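Local coordinates for protein potential RNA-dependent RNA polymerase (Human picobirnavirus, PDB 5I62) that probably copies and transcribes the double-stranded RNA genome of the virus, adding ribonucleotides to a growing RNA strand with release of diphosphate, at residues A[248-253]-A[349-354]; A[239-244]-A[401-406]; A[341-346]-A[363-368]. All blocks are in the same frame, centred on the assembly; numbering follows the deposited sequence.

Contact 1 of 3, residues A[248-253]-A[349-354]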
# COMPACT_ATOMS: atom_id res chain seq x y z
N PHE A 248 -3.45 -14.08 -19.64
CA PHE A 248 -2.88 -14.20 -20.98
C PHE A 248 -3.41 -15.43 -21.71
O PHE A 248 -3.64 -15.38 -22.92
CB PHE A 248 -1.36 -14.23 -20.90
CG PHE A 248 -0.75 -12.87 -20.79
CD1 PHE A 248 -0.87 -11.96 -21.82
CD2 PHE A 248 -0.07 -12.49 -19.65
CE1 PHE A 248 -0.32 -10.69 -21.73
CE2 PHE A 248 0.49 -11.22 -19.55
CZ PHE A 248 0.36 -10.32 -20.58
N ASP A 249 -3.61 -16.54 -20.98
CA ASP A 249 -4.13 -17.77 -21.59
C ASP A 249 -5.56 -17.61 -22.10
O ASP A 249 -5.95 -18.30 -23.06
CB ASP A 249 -4.10 -18.92 -20.57
CG ASP A 249 -2.69 -19.36 -20.21
OD1 ASP A 249 -1.74 -19.04 -20.97
OD2 ASP A 249 -2.54 -20.04 -19.17
N THR A 250 -6.36 -16.76 -21.47
CA THR A 250 -7.78 -16.67 -21.75
C THR A 250 -8.19 -15.34 -22.37
O THR A 250 -9.38 -15.07 -22.49
CB THR A 250 -8.60 -16.94 -20.49
OG1 THR A 250 -8.33 -15.92 -19.51
CG2 THR A 250 -8.27 -18.30 -19.91
N LYS A 251 -7.25 -14.49 -22.76
CA LYS A 251 -7.68 -13.23 -23.33
C LYS A 251 -7.96 -13.38 -24.82
O LYS A 251 -7.44 -14.28 -25.48
CB LYS A 251 -6.65 -12.13 -23.11
CG LYS A 251 -5.48 -12.17 -24.03
CD LYS A 251 -4.77 -10.82 -23.96
CE LYS A 251 -3.74 -10.70 -25.05
NZ LYS A 251 -4.36 -10.61 -26.40
N GLY A 252 -8.80 -12.48 -25.33
CA GLY A 252 -8.98 -12.34 -26.75
C GLY A 252 -7.66 -12.20 -27.49
O GLY A 252 -6.82 -11.36 -27.15
N PRO A 253 -7.46 -13.05 -28.50
CA PRO A 253 -6.26 -12.92 -29.35
C PRO A 253 -6.10 -11.53 -29.96
O PRO A 253 -4.98 -11.10 -30.22
CB PRO A 253 -6.49 -13.97 -30.44
CG PRO A 253 -7.44 -14.96 -29.81
CD PRO A 253 -8.32 -14.16 -28.92
N THR A 349 -18.24 -8.99 -21.00
CA THR A 349 -18.00 -9.54 -19.67
C THR A 349 -16.53 -9.39 -19.32
O THR A 349 -15.65 -9.62 -20.15
CB THR A 349 -18.42 -11.02 -19.62
OG1 THR A 349 -19.82 -11.12 -19.89
CG2 THR A 349 -18.14 -11.63 -18.26
N LEU A 350 -16.26 -8.98 -18.07
CA LEU A 350 -14.89 -8.87 -17.60
C LEU A 350 -14.23 -10.24 -17.61
O LEU A 350 -14.81 -11.22 -17.14
CB LEU A 350 -14.86 -8.28 -16.18
CG LEU A 350 -13.46 -8.10 -15.59
CD1 LEU A 350 -12.71 -7.01 -16.40
CD2 LEU A 350 -13.53 -7.75 -14.08
N ASN A 351 -13.03 -10.33 -18.16
CA ASN A 351 -12.26 -11.55 -17.98
C ASN A 351 -11.95 -11.68 -16.49
O ASN A 351 -11.29 -10.80 -15.94
CB ASN A 351 -10.98 -11.49 -18.80
CG ASN A 351 -10.18 -12.79 -18.76
OD1 ASN A 351 -9.98 -13.39 -17.70
ND2 ASN A 351 -9.72 -13.22 -19.93
N PRO A 352 -12.42 -12.73 -15.81
CA PRO A 352 -12.29 -12.79 -14.35
C PRO A 352 -10.86 -12.95 -13.86
O PRO A 352 -10.60 -12.78 -12.66
CB PRO A 352 -13.15 -14.00 -13.96
CG PRO A 352 -13.09 -14.89 -15.20
CD PRO A 352 -13.09 -13.93 -16.37
N ASN A 353 -9.92 -13.27 -14.76
CA ASN A 353 -8.51 -13.30 -14.38
C ASN A 353 -7.88 -11.91 -14.36
O ASN A 353 -6.69 -11.80 -14.03
CB ASN A 353 -7.75 -14.23 -15.32
CG ASN A 353 -8.31 -15.64 -15.30
OD1 ASN A 353 -8.26 -16.31 -14.26
ND2 ASN A 353 -8.84 -16.09 -16.42
N SER A 354 -8.63 -10.86 -14.72
CA SER A 354 -8.22 -9.50 -14.40
C SER A 354 -8.03 -9.38 -12.89
O SER A 354 -8.60 -10.14 -12.10
CB SER A 354 -9.27 -8.49 -14.89
OG SER A 354 -9.52 -8.65 -16.28

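Contact 2 of 3, residues A[239-244]-A[401-406]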
# COMPACT_ATOMS: atom_id res chain seq x y z
N ALA A 239 0.65 -16.12 -6.27
CA ALA A 239 -0.77 -16.15 -6.63
C ALA A 239 -1.09 -15.09 -7.68
O ALA A 239 -1.93 -15.32 -8.56
CB ALA A 239 -1.65 -15.97 -5.39
N VAL A 240 -0.45 -13.93 -7.58
CA VAL A 240 -0.63 -12.89 -8.60
C VAL A 240 -0.16 -13.39 -9.95
O VAL A 240 -0.83 -13.20 -10.97
CB VAL A 240 0.11 -11.60 -8.21
CG1 VAL A 240 0.12 -10.61 -9.39
CG2 VAL A 240 -0.53 -10.94 -7.00
N ASP A 241 1.03 -14.00 -9.97
CA ASP A 241 1.63 -14.48 -11.21
C ASP A 241 0.77 -15.56 -11.86
O ASP A 241 0.65 -15.62 -13.08
CB ASP A 241 3.04 -15.03 -10.94
CG ASP A 241 4.00 -13.95 -10.44
OD1 ASP A 241 3.63 -12.75 -10.50
OD2 ASP A 241 5.13 -14.30 -9.99
N ARG A 242 0.18 -16.44 -11.05
CA ARG A 242 -0.67 -17.46 -11.62
C ARG A 242 -1.87 -16.85 -12.32
O ARG A 242 -2.26 -17.31 -13.39
CB ARG A 242 -1.12 -18.47 -10.58
CG ARG A 242 -0.03 -19.44 -10.23
CD ARG A 242 -0.58 -20.62 -9.50
NE ARG A 242 -1.84 -20.25 -8.86
CZ ARG A 242 -1.94 -19.99 -7.56
NH1 ARG A 242 -0.86 -20.04 -6.77
NH2 ARG A 242 -3.12 -19.64 -7.04
N ARG A 243 -2.47 -15.82 -11.73
CA ARG A 243 -3.63 -15.21 -12.37
C ARG A 243 -3.23 -14.39 -13.60
O ARG A 243 -3.96 -14.38 -14.60
CB ARG A 243 -4.42 -14.36 -11.39
CG ARG A 243 -5.77 -13.94 -11.97
CD ARG A 243 -6.85 -13.85 -10.93
NE ARG A 243 -7.04 -15.08 -10.17
CZ ARG A 243 -7.81 -15.18 -9.09
NH1 ARG A 243 -8.46 -14.11 -8.64
NH2 ARG A 243 -7.93 -16.34 -8.44
N ILE A 244 -2.09 -13.70 -13.55
CA ILE A 244 -1.57 -13.04 -14.76
C ILE A 244 -1.47 -14.05 -15.90
O ILE A 244 -1.87 -13.77 -17.04
CB ILE A 244 -0.19 -12.40 -14.50
CG1 ILE A 244 -0.25 -11.28 -13.45
CG2 ILE A 244 0.42 -11.89 -15.82
CD1 ILE A 244 -1.06 -10.09 -13.88
N ARG A 401 5.75 -4.90 -11.04
CA ARG A 401 6.42 -6.06 -11.63
C ARG A 401 6.01 -6.19 -13.10
O ARG A 401 4.84 -6.00 -13.45
CB ARG A 401 6.06 -7.37 -10.93
CG ARG A 401 6.90 -7.70 -9.73
CD ARG A 401 6.29 -7.09 -8.53
NE ARG A 401 6.92 -7.50 -7.28
CZ ARG A 401 6.76 -6.83 -6.15
NH1 ARG A 401 6.02 -5.73 -6.16
NH2 ARG A 401 7.34 -7.24 -5.02
N TRP A 402 6.98 -6.56 -13.93
CA TRP A 402 6.77 -6.79 -15.36
C TRP A 402 6.48 -8.26 -15.60
O TRP A 402 7.10 -9.13 -14.99
CB TRP A 402 8.02 -6.35 -16.11
CG TRP A 402 8.13 -6.65 -17.57
CD1 TRP A 402 7.80 -5.83 -18.60
CD2 TRP A 402 8.71 -7.83 -18.17
NE1 TRP A 402 8.11 -6.42 -19.80
CE2 TRP A 402 8.67 -7.65 -19.56
CE3 TRP A 402 9.25 -9.01 -17.65
CZ2 TRP A 402 9.14 -8.61 -20.45
CZ3 TRP A 402 9.72 -9.97 -18.53
CH2 TRP A 402 9.67 -9.75 -19.92
N HIS A 403 5.51 -8.53 -16.46
CA HIS A 403 5.20 -9.89 -16.89
C HIS A 403 5.11 -9.92 -18.41
O HIS A 403 4.72 -8.94 -19.03
CB HIS A 403 3.88 -10.40 -16.31
CG HIS A 403 3.71 -10.21 -14.83
ND1 HIS A 403 3.75 -11.26 -13.94
CD2 HIS A 403 3.43 -9.11 -14.10
CE1 HIS A 403 3.53 -10.81 -12.72
NE2 HIS A 403 3.35 -9.50 -12.79
N HIS A 404 5.45 -11.06 -18.99
CA HIS A 404 5.41 -11.21 -20.43
C HIS A 404 4.93 -12.60 -20.78
O HIS A 404 5.36 -13.58 -20.16
CB HIS A 404 6.79 -10.96 -21.04
CG HIS A 404 6.77 -10.74 -22.51
ND1 HIS A 404 6.48 -11.75 -23.40
CD2 HIS A 404 7.02 -9.64 -23.26
CE1 HIS A 404 6.54 -11.28 -24.63
NE2 HIS A 404 6.86 -10.00 -24.58
N THR A 405 4.03 -12.68 -21.76
CA THR A 405 3.44 -13.97 -22.10
C THR A 405 4.50 -14.99 -22.52
O THR A 405 4.33 -16.20 -22.32
CB THR A 405 2.36 -13.81 -23.19
OG1 THR A 405 1.63 -15.03 -23.31
CG2 THR A 405 2.97 -13.42 -24.55
N ASP A 406 5.63 -14.52 -23.07
CA ASP A 406 6.73 -15.41 -23.46
C ASP A 406 7.76 -15.63 -22.35
O ASP A 406 8.73 -16.37 -22.57
CB ASP A 406 7.44 -14.87 -24.70
CG ASP A 406 6.51 -14.78 -25.90
OD1 ASP A 406 5.61 -15.65 -26.01
OD2 ASP A 406 6.68 -13.87 -26.74

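Contact 3 of 3, residues A[341-346]-A[363-368]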
# COMPACT_ATOMS: atom_id res chain seq x y z
N GLU A 341 -17.87 -2.88 -14.53
CA GLU A 341 -18.69 -1.86 -15.17
C GLU A 341 -18.12 -1.45 -16.52
O GLU A 341 -18.88 -1.22 -17.47
CB GLU A 341 -18.82 -0.63 -14.26
CG GLU A 341 -19.69 0.46 -14.85
CD GLU A 341 -19.61 1.74 -14.04
OE1 GLU A 341 -18.49 2.30 -13.90
OE2 GLU A 341 -20.66 2.18 -13.51
N ALA A 342 -16.80 -1.37 -16.63
CA ALA A 342 -16.20 -1.06 -17.93
C ALA A 342 -16.60 -2.10 -18.98
O ALA A 342 -16.98 -1.76 -20.11
CB ALA A 342 -14.68 -0.97 -17.80
N ALA A 343 -16.51 -3.39 -18.63
CA ALA A 343 -16.87 -4.44 -19.58
C ALA A 343 -18.35 -4.38 -19.91
O ALA A 343 -18.75 -4.41 -21.09
CB ALA A 343 -16.50 -5.81 -19.00
N ILE A 344 -19.19 -4.29 -18.88
CA ILE A 344 -20.63 -4.28 -19.05
C ILE A 344 -21.07 -3.06 -19.85
O ILE A 344 -21.97 -3.15 -20.70
CB ILE A 344 -21.31 -4.33 -17.66
CG1 ILE A 344 -21.08 -5.69 -17.00
CG2 ILE A 344 -22.80 -4.00 -17.77
CD1 ILE A 344 -21.39 -5.70 -15.49
N SER A 345 -20.45 -1.91 -19.61
CA SER A 345 -20.75 -0.72 -20.40
C SER A 345 -20.44 -0.91 -21.88
O SER A 345 -21.01 -0.21 -22.72
CB SER A 345 -20.00 0.49 -19.86
OG SER A 345 -20.48 0.86 -18.58
N HIS A 346 -19.56 -1.85 -22.23
CA HIS A 346 -19.26 -2.14 -23.62
C HIS A 346 -19.83 -3.48 -24.07
O HIS A 346 -19.30 -4.12 -24.98
CB HIS A 346 -17.76 -2.03 -23.88
CG HIS A 346 -17.25 -0.62 -23.76
ND1 HIS A 346 -17.28 0.27 -24.80
CD2 HIS A 346 -16.76 0.06 -22.69
CE1 HIS A 346 -16.82 1.44 -24.40
NE2 HIS A 346 -16.49 1.34 -23.12
N LEU A 363 -6.36 -5.56 -16.52
CA LEU A 363 -7.63 -6.15 -16.93
C LEU A 363 -7.70 -6.32 -18.44
O LEU A 363 -6.98 -5.68 -19.20
CB LEU A 363 -8.82 -5.31 -16.43
CG LEU A 363 -9.17 -4.03 -17.21
CD1 LEU A 363 -10.60 -3.59 -16.91
CD2 LEU A 363 -8.21 -2.89 -16.84
N THR A 364 -8.63 -7.18 -18.85
CA THR A 364 -8.93 -7.30 -20.27
C THR A 364 -10.39 -7.72 -20.42
O THR A 364 -10.97 -8.33 -19.52
CB THR A 364 -7.98 -8.29 -20.97
OG1 THR A 364 -8.14 -8.21 -22.40
CG2 THR A 364 -8.25 -9.71 -20.52
N TYR A 365 -10.98 -7.33 -21.55
CA TYR A 365 -12.28 -7.81 -21.98
C TYR A 365 -12.39 -7.55 -23.48
O TYR A 365 -11.61 -6.78 -24.03
CB TYR A 365 -13.43 -7.15 -21.20
CG TYR A 365 -13.51 -5.64 -21.32
CD1 TYR A 365 -14.07 -5.03 -22.45
CD2 TYR A 365 -13.07 -4.82 -20.29
CE1 TYR A 365 -14.16 -3.65 -22.55
CE2 TYR A 365 -13.15 -3.44 -20.37
CZ TYR A 365 -13.69 -2.86 -21.50
OH TYR A 365 -13.76 -1.48 -21.59
N PRO A 366 -13.33 -8.19 -24.16
CA PRO A 366 -13.42 -8.02 -25.63
C PRO A 366 -13.56 -6.57 -26.07
O PRO A 366 -14.50 -5.89 -25.66
CB PRO A 366 -14.67 -8.84 -26.00
CG PRO A 366 -14.62 -9.97 -25.00
CD PRO A 366 -14.17 -9.31 -23.70
N GLY A 367 -12.62 -6.09 -26.89
CA GLY A 367 -12.68 -4.73 -27.39
C GLY A 367 -12.21 -3.66 -26.43
O GLY A 367 -12.41 -2.48 -26.70
N ILE A 368 -11.58 -4.04 -25.31
CA ILE A 368 -11.14 -3.05 -24.33
C ILE A 368 -10.12 -2.09 -24.94
O ILE A 368 -9.28 -2.48 -25.76
CB ILE A 368 -10.54 -3.75 -23.09
CG1 ILE A 368 -10.15 -2.73 -22.02
CG2 ILE A 368 -9.31 -4.58 -23.46
CD1 ILE A 368 -9.69 -3.44 -20.75

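Contact 1 of 3, residues A[248-253]-A[349-354]
Thr250 holds OG1 between its backbone N and carbonyl carbon (chi1 64°). Asn351 carries CG anti to its own N (chi1 -175°), which sends its amide across to that hydroxyl. ND2 of Asn351 donates to OG1 of Thr250 over 3.1 Å. The bond is fairly straight, 163° at the hydrogen, and OG1 lies in the amide plane. From another direction ND2 of Asn353 also reaches Thr250 OG1, again over 3.1 Å, but this bond is bent and weak. The same hydroxyl is bonded to the carbonyl O of Lys246, one turn back in helix 237-250.

The loop presents the two amides as a unit. OD1 of Asn351 accepts the backbone N of Asn353 at 2.9 Å, in its carbonyl plane, which makes an Asx turn. The same OD1 takes a weak bond from the amide ND2 of Asn353. The carbonyl O of Asn351 receives the backbone N of Ser354 at 2.9 Å, closing a type I beta turn. It also receives Ser354 OG at 2.8 Å. Ser354 OG is bonded in addition to Thr364 N, next to strand 360-363.

The contact thus joins the C-terminal end of helix 237-250 to the turn that leads into strand 355-357 of the polymerase palm. It lies near the surface. Since the carbonyl of Lys246 must take its proton, the Thr250 hydroxyl is left as acceptor for the Asn351 amide and, weakly, for that of Asn353. The Asn351 amide is then consistently placed, with ND2 giving to the hydroxyl and OD1 taking the backbone N of Asn353.

Contact 2 of 3, residues A[239-244]-A[401-406]
His403 starts its contact at CB, which lies 3.8 Å from CG2 of Ile244. The next atom, CG, meets the same methyl at 3.8 Å. Ile244 keeps CG2 anti to its backbone N and CG1 beside that N, and both branches reach the imidazole. CG1 sits over the centre of one ring face, 4.0 Å from the ring centroid and 13° off the normal, a CH-pi contact. At ND1 the ring turns polar and is hydrogen-bonded to the carbonyl O of Cys413. This bond helps to hold the ring's rotation and, as the ring is modelled, would place a proton on ND1.

Strand 401-404 is the middle one of a three-stranded antiparallel sheet, between 395-398 and 416-417. The hairpin 395-398/401-404 follows the palm sheet in the chain, as the motif E hairpin does in polymerases of this family. Helix 237-250 packs against it here.

Further out, CE1 comes within 2.9 Å of OD1 of Asp241. The oxygen approaches the ring edge near its plane, while the carboxylate is turned 74° against the ring. The distance is unusually short for carbon and oxygen, and reading it as a C-H...O contact is doubtful. The other oxygen, OD2, is held by the backbone N of Gly415, which helps to set the carboxylate. NE2 is 4.0 Å from Asp241 OD1 and 4.1 Å from Ile244 CG1.

Contact 3 of 3, residues A[341-346]-A[363-368]
Tyr365 lays one face of its ring on the backbone of helix 327-345. CA of Ala343 stands 3.8 Å from the ring centroid and only 4° off the normal, a CH-pi contact placed almost exactly over the middle. The methyl CB of Ala343 touches the base of the ring, 3.8 Å from CG. Ala342 adds its CB against CE2 at 3.9 Å. The opposite face is covered by CB of Ile368, over the ring centre, so the phenol is held between the helix and its own loop.

The Tyr365 ring takes this place because CG stands between the backbone N and carbonyl carbon (chi1 60°). Its residue also opens a type II beta turn, in which the backbone N of Ile368 bonds to the carbonyl O of Tyr365 over 3.0 Å. Gly367 has the positive phi of this turn, 79°, and its N is bonded to Asp255.

This is the palm of the polymerase, within its catalytic region. Helix 327-345 starts at the glycine-rich segment of motif B. The turn follows strand 360-363, the second strand of the motif C hairpin, and leads to helix 370-378.

At the tip, the hydroxyl OH meets CD2 of His346 at 3.5 Å. His346 lies where the chain leaves the helix, with its N bonded to the carbonyl O of Ala343. Within the last turn of the helix, the carbonyl O of Glu341 is gripped twice, by N and by OG of Ser345, which come from opposite faces of its plane. OG of Ser345 is also bonded to Arg379.

From the N terminus, helix 237-250 comes first and supplies one side of two contacts, 239-244 to contact 2 and then 248-253 to contact 1. Next comes 341-346, at the end of helix 327-345, followed by 349-354, which closes the loop of contact 1. Residues 363-368 close contact 3, so contacts 1 and 3 cross along the chain. Last comes 401-406, which closes contact 2 around both. Contacts 1 and 3 touch where 349-354 meets 363-368. Contacts 1 and 2 touch through Arg243 and Asn353. Together they tie two helices to the loops before and after the 355-357/360-363 hairpin of the palm, and to the later hairpin.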